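Local coordinates for protein probable zinc protease (Pseudomonas aeruginosa, PDB 4NNZ) that probably hydrolyses peptide bonds as a zinc metallopeptidase of the M16 family, forming with PA0371 a heterodimeric protease, at residues A144-K149 and I163-D168; N261-N266 and P399-K404; L95-L100 and V195-A200; T85-A90 and S156-P161. One frame throughout, in Å; residues are numbered along the deposited sequence.

Contact 1. Residues A144-K149 and I163-D168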
loop_
_atom_site.group_PDB
_atom_site.type_symbol
_atom_site.label_atom_id
_atom_site.label_comp_id
_atom_site.label_asym_id
_atom_site.label_seq_id
_atom_site.Cartn_x
_atom_site.Cartn_y
_atom_site.Cartn_z
ATOM N N ALA A 144 -11.507 9.883 8.522
ATOM C CA ALA A 144 -11.908 8.553 8.844
ATOM C C ALA A 144 -11.953 7.697 7.622
ATOM O O ALA A 144 -11.537 6.588 7.649
ATOM C CB ALA A 144 -13.268 8.585 9.498
ATOM N N PHE A 145 -12.473 8.230 6.548
ATOM C CA PHE A 145 -12.579 7.495 5.328
ATOM C C PHE A 145 -11.253 7.112 4.722
ATOM O O PHE A 145 -11.132 6.101 4.117
ATOM C CB PHE A 145 -13.446 8.223 4.334
ATOM C CG PHE A 145 -14.023 7.337 3.287
ATOM C CD1 PHE A 145 -15.135 6.599 3.538
ATOM C CD2 PHE A 145 -13.445 7.252 2.050
ATOM C CE1 PHE A 145 -15.659 5.777 2.594
ATOM C CE2 PHE A 145 -13.969 6.435 1.097
ATOM C CZ PHE A 145 -15.082 5.707 1.369
ATOM N N GLU A 146 -10.270 7.962 4.871
ATOM C CA GLU A 146 -8.954 7.719 4.348
ATOM C C GLU A 146 -8.352 6.522 5.011
ATOM O O GLU A 146 -7.800 5.691 4.369
ATOM C CB GLU A 146 -8.094 8.925 4.596
ATOM C CG GLU A 146 -6.883 9.023 3.741
ATOM C CD GLU A 146 -6.041 10.184 4.126
ATOM O OE1 GLU A 146 -5.796 10.337 5.306
ATOM O OE2 GLU A 146 -5.635 10.944 3.266
ATOM N N ARG A 147 -8.486 6.453 6.311
ATOM C CA ARG A 147 -8.099 5.302 7.064
ATOM C C ARG A 147 -8.861 4.055 6.711
ATOM O O ARG A 147 -8.312 3.004 6.681
ATOM C CB ARG A 147 -8.319 5.547 8.541
ATOM C CG ARG A 147 -7.778 6.821 9.121
ATOM C CD ARG A 147 -6.293 6.842 9.076
ATOM N NE ARG A 147 -5.751 8.141 9.350
ATOM C CZ ARG A 147 -5.424 8.554 10.550
ATOM N NH1 ARG A 147 -5.605 7.789 11.585
ATOM N NH2 ARG A 147 -4.920 9.731 10.704
ATOM N N PHE A 148 -10.152 4.175 6.504
ATOM C CA PHE A 148 -10.998 3.039 6.245
ATOM C C PHE A 148 -10.594 2.414 4.959
ATOM O O PHE A 148 -10.484 1.234 4.855
ATOM C CB PHE A 148 -12.462 3.481 6.231
ATOM C CG PHE A 148 -13.383 2.549 5.541
ATOM C CD1 PHE A 148 -13.794 1.401 6.147
ATOM C CD2 PHE A 148 -13.854 2.839 4.299
ATOM C CE1 PHE A 148 -14.644 0.551 5.519
ATOM C CE2 PHE A 148 -14.702 1.992 3.656
ATOM C CZ PHE A 148 -15.104 0.854 4.273
ATOM N N LYS A 149 -10.364 3.261 3.989
ATOM C CA LYS A 149 -9.922 2.858 2.690
ATOM C C LYS A 149 -8.568 2.188 2.677
ATOM O O LYS A 149 -8.406 1.228 1.996
ATOM C CB LYS A 149 -9.945 4.037 1.731
ATOM C CG LYS A 149 -10.017 3.629 0.284
ATOM C CD LYS A 149 -10.610 4.685 -0.605
ATOM C CE LYS A 149 -10.144 4.558 -2.034
ATOM N NZ LYS A 149 -9.049 5.491 -2.329
ATOM N N ILE A 163 -5.072 12.534 -2.802
ATOM C CA ILE A 163 -4.407 13.755 -2.412
ATOM C C ILE A 163 -2.938 13.562 -2.100
ATOM O O ILE A 163 -2.153 14.426 -2.345
ATOM C CB ILE A 163 -5.122 14.504 -1.278
ATOM C CG1 ILE A 163 -4.445 15.832 -1.008
ATOM C CG2 ILE A 163 -5.078 13.734 -0.007
ATOM C CD1 ILE A 163 -4.478 16.796 -2.154
ATOM N N GLY A 164 -2.601 12.403 -1.579
ATOM C CA GLY A 164 -1.269 12.043 -1.172
ATOM C C GLY A 164 -1.085 12.099 0.309
ATOM O O GLY A 164 -1.716 12.864 0.949
ATOM N N TRP A 165 -0.248 11.256 0.863
ATOM C CA TRP A 165 0.083 11.332 2.270
ATOM C C TRP A 165 0.976 12.533 2.535
ATOM O O TRP A 165 1.769 12.891 1.724
ATOM C CB TRP A 165 0.751 10.053 2.736
ATOM C CG TRP A 165 -0.020 8.793 2.569
ATOM C CD1 TRP A 165 0.256 7.790 1.727
ATOM C CD2 TRP A 165 -1.163 8.388 3.290
ATOM N NE1 TRP A 165 -0.624 6.791 1.862
ATOM C CE2 TRP A 165 -1.517 7.131 2.826
ATOM C CE3 TRP A 165 -1.936 8.975 4.272
ATOM C CZ2 TRP A 165 -2.597 6.458 3.299
ATOM C CZ3 TRP A 165 -2.981 8.301 4.752
ATOM C CH2 TRP A 165 -3.317 7.059 4.268
ATOM N N MET A 166 0.851 13.136 3.687
ATOM C CA MET A 166 1.531 14.369 3.947
ATOM C C MET A 166 3.023 14.231 3.882
ATOM O O MET A 166 3.714 15.110 3.435
ATOM C CB MET A 166 1.101 14.967 5.267
ATOM C CG MET A 166 1.682 16.344 5.496
ATOM S SD MET A 166 1.083 17.620 4.414
ATOM C CE MET A 166 -0.393 18.013 5.305
ATOM N N ALA A 167 3.506 13.108 4.341
ATOM C CA ALA A 167 4.894 12.836 4.305
ATOM C C ALA A 167 5.375 12.825 2.890
ATOM O O ALA A 167 6.450 13.263 2.621
ATOM C CB ALA A 167 5.162 11.518 4.967
ATOM N N ASP A 168 4.603 12.274 1.986
ATOM C CA ASP A 168 4.965 12.285 0.593
ATOM C C ASP A 168 4.943 13.661 -0.042
ATOM O O ASP A 168 5.826 14.014 -0.745
ATOM C CB ASP A 168 4.140 11.273 -0.207
ATOM C CG ASP A 168 4.208 9.887 0.359
ATOM O OD1 ASP A 168 5.019 9.642 1.220
ATOM O OD2 ASP A 168 3.433 9.031 -0.027
#
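Van der Waals contact comes first: the carboxylate end of E146, on helix 140-152, lies against the six-membered rim of the W165 indole. E146 OE1 is 3.5 Å from W165 CZ3, with E146 CD at 3.6 Å from the same ring carbon. E146 CG reaches W165 CH2 at 4.1 Å, so the methylenes also take part. The approach is oblique, with carboxylate and ring planes 50° apart, and the two side chains run past one another in opposite directions. With E146 CG anti to the backbone N (chi1 -160°), the extended acid and the indole together bridge the 10.0 Å between E146 CA and W165 CA. A marginal touch is added by E146 OE2 and I163 CG2 at 4.3 Å.

In fold terms, helix 140-152 meets the turn leading into helix 166-171, with W165 as that helix's N-cap residue. The backbone angles of G164 just before it favour glycine.

Polar bonds fix both partners from outside. R132 of helix 118-137 forms a salt bridge with E146 OE2 and, through NH1, a hydrogen bond with G164 O, tying the two sides together. T47 OG1 bonds both W165 N and D168 OD2, the latter oxygen lying in the indole plane at its edge. W165 also packs on A155 of the second subunit, and R147 NH1 bonds P231 O of that subunit.

Contact 2. Residues N261-N266 and P399-K404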
loop_
_atom_site.group_PDB
_atom_site.type_symbol
_atom_site.label_atom_id
_atom_site.label_comp_id
_atom_site.label_asym_id
_atom_site.label_seq_id
_atom_site.Cartn_x
_atom_site.Cartn_y
_atom_site.Cartn_z
ATOM N N ASN A 261 -17.569 -12.871 -14.189
ATOM C CA ASN A 261 -19.007 -12.832 -14.278
ATOM C C ASN A 261 -19.603 -11.459 -14.051
ATOM O O ASN A 261 -19.819 -11.060 -12.940
ATOM C CB ASN A 261 -19.615 -13.818 -13.287
ATOM C CG ASN A 261 -20.997 -14.244 -13.689
ATOM O OD1 ASN A 261 -21.588 -13.657 -14.571
ATOM N ND2 ASN A 261 -21.511 -15.263 -13.056
ATOM N N PRO A 262 -19.979 -10.786 -15.110
ATOM C CA PRO A 262 -20.616 -9.492 -15.014
ATOM C C PRO A 262 -21.942 -9.552 -14.319
ATOM O O PRO A 262 -22.371 -8.537 -13.833
ATOM C CB PRO A 262 -20.819 -9.125 -16.458
ATOM C CG PRO A 262 -19.659 -9.708 -17.123
ATOM C CD PRO A 262 -19.190 -10.879 -16.332
ATOM N N ARG A 263 -22.596 -10.701 -14.307
ATOM C CA ARG A 263 -23.905 -10.786 -13.708
ATOM C C ARG A 263 -23.857 -10.496 -12.237
ATOM O O ARG A 263 -24.720 -9.853 -11.723
ATOM C CB ARG A 263 -24.546 -12.142 -13.960
ATOM C CG ARG A 263 -25.939 -12.284 -13.393
ATOM C CD ARG A 263 -27.016 -11.810 -14.349
ATOM N NE ARG A 263 -26.928 -12.430 -15.660
ATOM C CZ ARG A 263 -27.602 -13.510 -16.018
ATOM N NH1 ARG A 263 -28.408 -14.086 -15.169
ATOM N NH2 ARG A 263 -27.468 -14.019 -17.221
ATOM N N GLU A 264 -22.854 -11.006 -11.560
ATOM C CA GLU A 264 -22.747 -10.806 -10.138
ATOM C C GLU A 264 -22.543 -9.340 -9.796
ATOM O O GLU A 264 -23.046 -8.866 -8.811
ATOM C CB GLU A 264 -21.698 -11.727 -9.530
ATOM C CG GLU A 264 -20.321 -11.122 -9.431
ATOM C CD GLU A 264 -19.227 -12.146 -9.408
ATOM O OE1 GLU A 264 -19.399 -13.189 -8.775
ATOM O OE2 GLU A 264 -18.188 -11.907 -10.026
ATOM N N VAL A 265 -21.793 -8.623 -10.615
ATOM C CA VAL A 265 -21.595 -7.220 -10.396
ATOM C C VAL A 265 -22.900 -6.494 -10.509
ATOM O O VAL A 265 -23.209 -5.664 -9.706
ATOM C CB VAL A 265 -20.636 -6.634 -11.433
ATOM C CG1 VAL A 265 -20.527 -5.140 -11.293
ATOM C CG2 VAL A 265 -19.268 -7.235 -11.292
ATOM N N ASN A 266 -23.637 -6.778 -11.546
ATOM C CA ASN A 266 -24.869 -6.101 -11.764
ATOM C C ASN A 266 -25.854 -6.416 -10.677
ATOM O O ASN A 266 -26.686 -5.617 -10.344
ATOM C CB ASN A 266 -25.390 -6.370 -13.151
ATOM C CG ASN A 266 -24.550 -5.722 -14.201
ATOM O OD1 ASN A 266 -23.830 -4.801 -13.933
ATOM N ND2 ASN A 266 -24.635 -6.209 -15.389
ATOM N N PRO A 399 -33.792 -12.729 -9.331
ATOM C CA PRO A 399 -33.800 -12.702 -7.887
ATOM C C PRO A 399 -32.795 -13.667 -7.348
ATOM O O PRO A 399 -32.303 -13.499 -6.264
ATOM C CB PRO A 399 -35.190 -13.162 -7.578
ATOM C CG PRO A 399 -35.970 -12.513 -8.618
ATOM C CD PRO A 399 -35.154 -12.681 -9.846
ATOM N N ASP A 400 -32.548 -14.710 -8.102
ATOM C CA ASP A 400 -31.562 -15.694 -7.773
ATOM C C ASP A 400 -30.142 -15.164 -7.815
ATOM O O ASP A 400 -29.341 -15.491 -6.992
ATOM C CB ASP A 400 -31.772 -16.909 -8.646
ATOM C CG ASP A 400 -33.197 -17.386 -8.599
ATOM O OD1 ASP A 400 -33.784 -17.354 -7.504
ATOM O OD2 ASP A 400 -33.749 -17.767 -9.651
ATOM N N ASP A 401 -29.853 -14.323 -8.786
ATOM C CA ASP A 401 -28.543 -13.736 -8.916
ATOM C C ASP A 401 -28.250 -12.911 -7.701
ATOM O O ASP A 401 -27.144 -12.874 -7.206
ATOM C CB ASP A 401 -28.534 -12.803 -10.100
ATOM C CG ASP A 401 -28.376 -13.510 -11.371
ATOM O OD1 ASP A 401 -27.790 -14.582 -11.370
ATOM O OD2 ASP A 401 -28.836 -13.002 -12.385
ATOM N N ILE A 402 -29.257 -12.191 -7.269
ATOM C CA ILE A 402 -29.109 -11.322 -6.154
ATOM C C ILE A 402 -28.803 -12.121 -4.930
ATOM O O ILE A 402 -27.901 -11.798 -4.207
ATOM C CB ILE A 402 -30.387 -10.500 -5.969
ATOM C CG1 ILE A 402 -30.440 -9.429 -7.024
ATOM C CG2 ILE A 402 -30.481 -9.841 -4.611
ATOM C CD1 ILE A 402 -31.619 -8.528 -6.883
ATOM N N GLN A 403 -29.572 -13.165 -4.683
ATOM C CA GLN A 403 -29.365 -13.940 -3.479
ATOM C C GLN A 403 -27.990 -14.548 -3.522
ATOM O O GLN A 403 -27.297 -14.564 -2.558
ATOM C CB GLN A 403 -30.474 -14.985 -3.290
ATOM C CG GLN A 403 -30.054 -16.321 -2.693
ATOM C CD GLN A 403 -31.188 -17.258 -2.436
ATOM O OE1 GLN A 403 -31.610 -17.999 -3.305
ATOM N NE2 GLN A 403 -31.675 -17.244 -1.224
ATOM N N LYS A 404 -27.604 -15.041 -4.671
ATOM C CA LYS A 404 -26.301 -15.626 -4.813
ATOM C C LYS A 404 -25.171 -14.673 -4.559
ATOM O O LYS A 404 -24.232 -15.031 -3.926
ATOM C CB LYS A 404 -26.176 -16.193 -6.204
ATOM C CG LYS A 404 -25.116 -17.243 -6.376
ATOM C CD LYS A 404 -24.783 -17.425 -7.842
ATOM C CE LYS A 404 -23.440 -16.818 -8.175
ATOM N NZ LYS A 404 -23.432 -15.344 -8.015
#
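R263 and D401 cross at about a right angle, and one carboxylate oxygen carries the encounter. D401 OD2 lies in the guanidinium plane of R263, 1° out of it, and accepts from R263 NH1 at 3.0 Å. The bond is almost straight (177°) and uses the syn lone pair of OD2; the salt bridge runs through this one oxygen. The guanidinium and carboxylate planes stand 71° apart. Bends at chi2 and chi3 fold the arginine back, drawing its methylenes against the carboxylate: R263 CD is 2.9 Å from D401 OD2, tight for a carbon and an oxygen.

The end of K404 comes near E264, K404 NZ lying 4.3 Å from E264 CB and 4.6 Å from E264 OE1, without ion-pair contact; E264 OE2 is held instead by S259 OG. N261 caps its helix through OD1, which accepts from R263 N at 3.1 Å.

D401 OD2 also accepts from T398 N, consistent with one half of a capping box. The contact joins the first turns of helices 262-276 and 399-409 at the surface, with A396 of helix 386-396 against R263 and I402 packing on I271 and L274 of helix 262-276.

Contact 3. Residues L95-L100 and V195-A200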
loop_
_atom_site.group_PDB
_atom_site.type_symbol
_atom_site.label_atom_id
_atom_site.label_comp_id
_atom_site.label_asym_id
_atom_site.label_seq_id
_atom_site.Cartn_x
_atom_site.Cartn_y
_atom_site.Cartn_z
ATOM N N LEU A 95 -18.157 24.293 -24.528
ATOM C CA LEU A 95 -17.960 25.447 -25.370
ATOM C C LEU A 95 -18.802 25.593 -26.595
ATOM O O LEU A 95 -19.525 24.717 -27.002
ATOM C CB LEU A 95 -16.505 25.540 -25.761
ATOM C CG LEU A 95 -15.777 24.210 -25.857
ATOM C CD1 LEU A 95 -15.731 23.690 -27.267
ATOM C CD2 LEU A 95 -14.393 24.364 -25.325
ATOM N N ALA A 96 -18.668 26.761 -27.170
ATOM C CA ALA A 96 -19.350 27.121 -28.361
ATOM C C ALA A 96 -18.732 26.433 -29.528
ATOM O O ALA A 96 -17.560 26.315 -29.686
ATOM C CB ALA A 96 -19.307 28.610 -28.536
ATOM N N ARG A 97 -19.593 25.991 -30.377
ATOM C CA ARG A 97 -19.233 25.059 -31.422
ATOM C C ARG A 97 -18.126 25.580 -32.315
ATOM O O ARG A 97 -17.333 24.824 -32.787
ATOM C CB ARG A 97 -20.430 24.602 -32.249
ATOM C CG ARG A 97 -21.176 25.686 -32.975
ATOM C CD ARG A 97 -21.199 25.498 -34.479
ATOM N NE ARG A 97 -20.545 24.293 -34.958
ATOM C CZ ARG A 97 -19.619 24.281 -35.904
ATOM N NH1 ARG A 97 -19.215 25.409 -36.450
ATOM N NH2 ARG A 97 -19.077 23.146 -36.282
ATOM N N ASP A 98 -18.047 26.862 -32.533
ATOM C CA ASP A 98 -17.050 27.341 -33.439
ATOM C C ASP A 98 -15.725 27.477 -32.767
ATOM O O ASP A 98 -14.726 27.660 -33.412
ATOM C CB ASP A 98 -17.468 28.668 -34.032
ATOM C CG ASP A 98 -18.223 29.529 -33.060
ATOM O OD1 ASP A 98 -19.330 29.108 -32.609
ATOM O OD2 ASP A 98 -17.709 30.627 -32.773
ATOM N N ARG A 99 -15.720 27.376 -31.460
ATOM C CA ARG A 99 -14.513 27.585 -30.695
ATOM C C ARG A 99 -13.758 26.295 -30.420
ATOM O O ARG A 99 -12.793 26.281 -29.718
ATOM C CB ARG A 99 -14.837 28.324 -29.405
ATOM C CG ARG A 99 -14.429 29.786 -29.382
ATOM C CD ARG A 99 -14.601 30.467 -30.722
ATOM N NE ARG A 99 -13.969 31.788 -30.787
ATOM C CZ ARG A 99 -14.257 32.820 -29.994
ATOM N NH1 ARG A 99 -15.181 32.721 -29.056
ATOM N NH2 ARG A 99 -13.619 33.962 -30.140
ATOM N N LEU A 100 -14.206 25.211 -31.008
ATOM C CA LEU A 100 -13.643 23.911 -30.731
ATOM C C LEU A 100 -12.184 23.840 -31.107
ATOM O O LEU A 100 -11.394 23.213 -30.423
ATOM C CB LEU A 100 -14.426 22.840 -31.459
ATOM C CG LEU A 100 -13.894 21.425 -31.384
ATOM C CD1 LEU A 100 -13.634 21.002 -29.962
ATOM C CD2 LEU A 100 -14.819 20.445 -32.034
ATOM N N VAL A 195 -18.521 15.469 -27.749
ATOM C CA VAL A 195 -19.922 15.373 -28.059
ATOM C C VAL A 195 -20.590 16.733 -28.231
ATOM O O VAL A 195 -20.224 17.707 -27.603
ATOM C CB VAL A 195 -20.693 14.347 -27.174
ATOM C CG1 VAL A 195 -19.800 13.595 -26.234
ATOM C CG2 VAL A 195 -21.870 14.926 -26.449
ATOM N N GLY A 196 -21.569 16.778 -29.112
ATOM C CA GLY A 196 -22.214 18.026 -29.392
ATOM C C GLY A 196 -22.427 18.296 -30.854
ATOM O O GLY A 196 -22.427 17.422 -31.667
ATOM N N ASP A 197 -22.544 19.562 -31.165
ATOM C CA ASP A 197 -22.905 20.040 -32.466
ATOM C C ASP A 197 -21.681 20.048 -33.350
ATOM O O ASP A 197 -21.152 21.080 -33.685
ATOM C CB ASP A 197 -23.428 21.458 -32.279
ATOM C CG ASP A 197 -24.052 22.028 -33.502
ATOM O OD1 ASP A 197 -24.745 21.311 -34.222
ATOM O OD2 ASP A 197 -23.873 23.222 -33.730
ATOM N N VAL A 198 -21.223 18.870 -33.723
ATOM C CA VAL A 198 -20.101 18.765 -34.624
ATOM C C VAL A 198 -20.255 17.555 -35.481
ATOM O O VAL A 198 -21.075 16.714 -35.218
ATOM C CB VAL A 198 -18.759 18.591 -33.922
ATOM C CG1 VAL A 198 -18.322 19.860 -33.249
ATOM C CG2 VAL A 198 -18.822 17.438 -32.963
ATOM N N THR A 199 -19.400 17.469 -36.483
ATOM C CA THR A 199 -19.348 16.345 -37.378
ATOM C C THR A 199 -18.102 15.561 -37.136
ATOM O O THR A 199 -17.059 16.099 -36.917
ATOM C CB THR A 199 -19.382 16.796 -38.826
ATOM O OG1 THR A 199 -18.269 17.640 -39.089
ATOM C CG2 THR A 199 -20.608 17.572 -39.057
ATOM N N ALA A 200 -18.230 14.261 -37.192
ATOM C CA ALA A 200 -17.166 13.377 -36.816
ATOM C C ALA A 200 -15.965 13.584 -37.675
ATOM O O ALA A 200 -14.859 13.382 -37.243
ATOM C CB ALA A 200 -17.632 11.949 -36.890
#
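Backbone geometry turns both segments sharply just past their strands. R97 and D197 come closest, with 6.3 Å between their CA atoms. D197 is the centre of an inverse gamma turn, V198 N bonding G196 O at 2.8 Å, and G196 has angles that call for glycine. In the other segment R99 N bonds A96 O, also at 2.8 Å, as the chain heads into helix 100-112.

R97 reaches across to D197 with its CG between backbone N and carbonyl carbon (chi1 60°). Its NE lies 3.7 Å from D197 OD2, a long salt bridge, and R97 CD is 3.6 Å from that oxygen. D197 O sits at the guanidinium edge, near its plane, 3.5 Å from R97 NE. The two charged planes are 80° apart. An apolar pair adds to this: L100 CD2 meets V198 CG1 at 3.8 Å, the two side chains crossing at about a right angle.

Strand 28-35 lies between strands 89-96 and 190-196 and is antiparallel to both, so the two chains leave the sheet at the same end. V29 of that middle strand touches L95, L100 and V198, while P27 lies against R97 and D197.

Contact 4. Residues T85-A90 and S156-P161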
loop_
_atom_site.group_PDB
_atom_site.type_symbol
_atom_site.label_atom_id
_atom_site.label_comp_id
_atom_site.label_asym_id
_atom_site.label_seq_id
_atom_site.Cartn_x
_atom_site.Cartn_y
_atom_site.Cartn_z
ATOM N N THR A 85 -8.706 11.079 -9.951
ATOM C CA THR A 85 -9.253 10.060 -9.106
ATOM C C THR A 85 -8.242 8.968 -9.013
ATOM O O THR A 85 -7.130 9.150 -9.367
ATOM C CB THR A 85 -10.542 9.493 -9.670
ATOM O OG1 THR A 85 -10.258 8.678 -10.784
ATOM C CG2 THR A 85 -11.404 10.554 -10.132
ATOM N N ASP A 86 -8.646 7.832 -8.509
ATOM C CA ASP A 86 -7.757 6.716 -8.396
ATOM C C ASP A 86 -7.302 6.213 -9.725
ATOM O O ASP A 86 -6.154 5.958 -9.931
ATOM C CB ASP A 86 -8.451 5.604 -7.645
ATOM C CG ASP A 86 -8.826 6.001 -6.243
ATOM O OD1 ASP A 86 -8.467 7.096 -5.815
ATOM O OD2 ASP A 86 -9.471 5.236 -5.547
ATOM N N ASP A 87 -8.236 6.051 -10.631
ATOM C CA ASP A 87 -7.932 5.529 -11.928
ATOM C C ASP A 87 -7.750 6.487 -13.069
ATOM O O ASP A 87 -7.300 6.077 -14.094
ATOM C CB ASP A 87 -8.948 4.476 -12.309
ATOM C CG ASP A 87 -8.790 3.229 -11.518
ATOM O OD1 ASP A 87 -7.685 2.975 -11.074
ATOM O OD2 ASP A 87 -9.750 2.512 -11.316
ATOM N N TYR A 88 -8.085 7.741 -12.911
ATOM C CA TYR A 88 -7.954 8.634 -14.024
ATOM C C TYR A 88 -7.788 10.093 -13.692
ATOM O O TYR A 88 -8.015 10.529 -12.607
ATOM C CB TYR A 88 -9.110 8.439 -14.985
ATOM C CG TYR A 88 -10.416 8.587 -14.339
ATOM C CD1 TYR A 88 -10.944 9.809 -14.116
ATOM C CD2 TYR A 88 -11.097 7.507 -13.905
ATOM C CE1 TYR A 88 -12.143 9.945 -13.492
ATOM C CE2 TYR A 88 -12.302 7.629 -13.294
ATOM C CZ TYR A 88 -12.817 8.851 -13.099
ATOM O OH TYR A 88 -13.994 8.983 -12.478
ATOM N N THR A 89 -7.344 10.833 -14.681
ATOM C CA THR A 89 -7.296 12.262 -14.646
ATOM C C THR A 89 -7.963 12.822 -15.855
ATOM O O THR A 89 -7.592 12.503 -16.931
ATOM C CB THR A 89 -5.876 12.702 -14.717
ATOM O OG1 THR A 89 -5.163 11.990 -13.727
ATOM C CG2 THR A 89 -5.761 14.164 -14.482
ATOM N N ALA A 90 -8.944 13.672 -15.674
ATOM C CA ALA A 90 -9.680 14.194 -16.796
ATOM C C ALA A 90 -9.758 15.694 -16.888
ATOM O O ALA A 90 -10.035 16.342 -15.946
ATOM C CB ALA A 90 -11.059 13.600 -16.815
ATOM N N SER A 156 -4.107 -3.732 -3.090
ATOM C CA SER A 156 -4.223 -2.899 -4.274
ATOM C C SER A 156 -3.853 -1.446 -4.131
ATOM O O SER A 156 -3.711 -0.941 -3.081
ATOM C CB SER A 156 -5.596 -3.037 -4.907
ATOM O OG SER A 156 -6.573 -2.325 -4.220
ATOM N N GLY A 157 -3.748 -0.780 -5.246
ATOM C CA GLY A 157 -3.383 0.605 -5.280
ATOM C C GLY A 157 -4.473 1.469 -4.731
ATOM O O GLY A 157 -4.286 2.614 -4.470
ATOM N N TYR A 158 -5.623 0.884 -4.542
ATOM C CA TYR A 158 -6.748 1.620 -4.082
ATOM C C TYR A 158 -6.604 2.143 -2.719
ATOM O O TYR A 158 -7.323 3.002 -2.357
ATOM C CB TYR A 158 -8.025 0.850 -4.243
ATOM C CG TYR A 158 -8.485 0.785 -5.650
ATOM C CD1 TYR A 158 -8.185 1.782 -6.537
ATOM C CD2 TYR A 158 -9.200 -0.281 -6.102
ATOM C CE1 TYR A 158 -8.593 1.713 -7.816
ATOM C CE2 TYR A 158 -9.606 -0.350 -7.390
ATOM C CZ TYR A 158 -9.293 0.656 -8.229
ATOM O OH TYR A 158 -9.687 0.628 -9.497
ATOM N N HIS A 159 -5.694 1.603 -1.951
ATOM C CA HIS A 159 -5.514 2.102 -0.619
ATOM C C HIS A 159 -4.922 3.462 -0.559
ATOM O O HIS A 159 -5.062 4.120 0.437
ATOM C CB HIS A 159 -4.831 1.141 0.331
ATOM C CG HIS A 159 -3.535 0.598 -0.156
ATOM N ND1 HIS A 159 -2.487 1.391 -0.537
ATOM C CD2 HIS A 159 -3.099 -0.675 -0.264
ATOM C CE1 HIS A 159 -1.475 0.632 -0.895
ATOM N NE2 HIS A 159 -1.816 -0.627 -0.728
ATOM N N THR A 160 -4.287 3.879 -1.615
ATOM C CA THR A 160 -3.627 5.144 -1.541
ATOM C C THR A 160 -4.551 6.334 -1.682
ATOM O O THR A 160 -5.376 6.363 -2.543
ATOM C CB THR A 160 -2.322 5.239 -2.390
ATOM O OG1 THR A 160 -2.404 6.305 -3.323
ATOM C CG2 THR A 160 -1.996 3.977 -3.087
ATOM N N PRO A 161 -4.426 7.321 -0.825
ATOM C CA PRO A 161 -5.215 8.526 -0.978
ATOM C C PRO A 161 -4.779 9.319 -2.164
ATOM O O PRO A 161 -3.631 9.550 -2.336
ATOM C CB PRO A 161 -4.893 9.309 0.281
ATOM C CG PRO A 161 -3.615 8.807 0.733
ATOM C CD PRO A 161 -3.597 7.374 0.369
#
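A short hydrogen bond joins Y158 and D87: the Y158 hydroxyl donates to D87 OD2, with OH and OD2 2.6 Å apart. The acceptor uses its syn lone pair and lies in the plane of the tyrosine ring, while the carboxylate itself is turned 52° from that plane. Both ends of the carboxylate are engaged, since D87 OD1 bonds S40 OG and D87 OD2 also accepts from R306 N, which belongs to the other half of the chain and so ties the bend to both halves. That grip probably fixes the rotation of the group and places it for the phenol.

D86 and D87 occupy the bend between strands 80-84 and 89-96, and their backbone angles fit a type I turn. The hairpin is closed by T85 N bonding Y88 O at 2.8 Å, and an ST motif adds Y88 N to T85 OG1 at 3.2 Å. Strand 80-84 is the outer strand of its sheet; in M16 peptidases of known complex structure the corresponding edge strand pairs with substrate, and strand 80-84 may do so here.

Van der Waals contacts come from D86. Its CB is 3.9 Å from Y158 CE1, and D86 OD2 is 3.8 Å from Y158 CD1, approaching obliquely. With chi1 at -74°, Y158 sends its ring across to the bend, and Y153 meets that ring edge-to-face.

Contacts 1 and 4 adjoin, their centres 12 Å apart, and K149 links them: K149 NZ bonds Y158 O at 3.0 Å and makes a long, weak ion pair with D86 OD2 at 3.3 Å. Contacts 3 and 4 sit at opposite ends of strand 89-96, with centres 31 Å apart. Contact 2 belongs to the C-terminal half, its nearest atoms about 12 Å from contact 4 and about 17 Å from contact 1. HxxEH on helix 49-56 probably marks the zinc site; T47, just before that helix, bonds W165 and D168 of contact 1. Bound di(hydroxyethyl)ether lies about 10 Å from the D87 side chain of contact 4 and about 9 Å from that of E264 in contact 2.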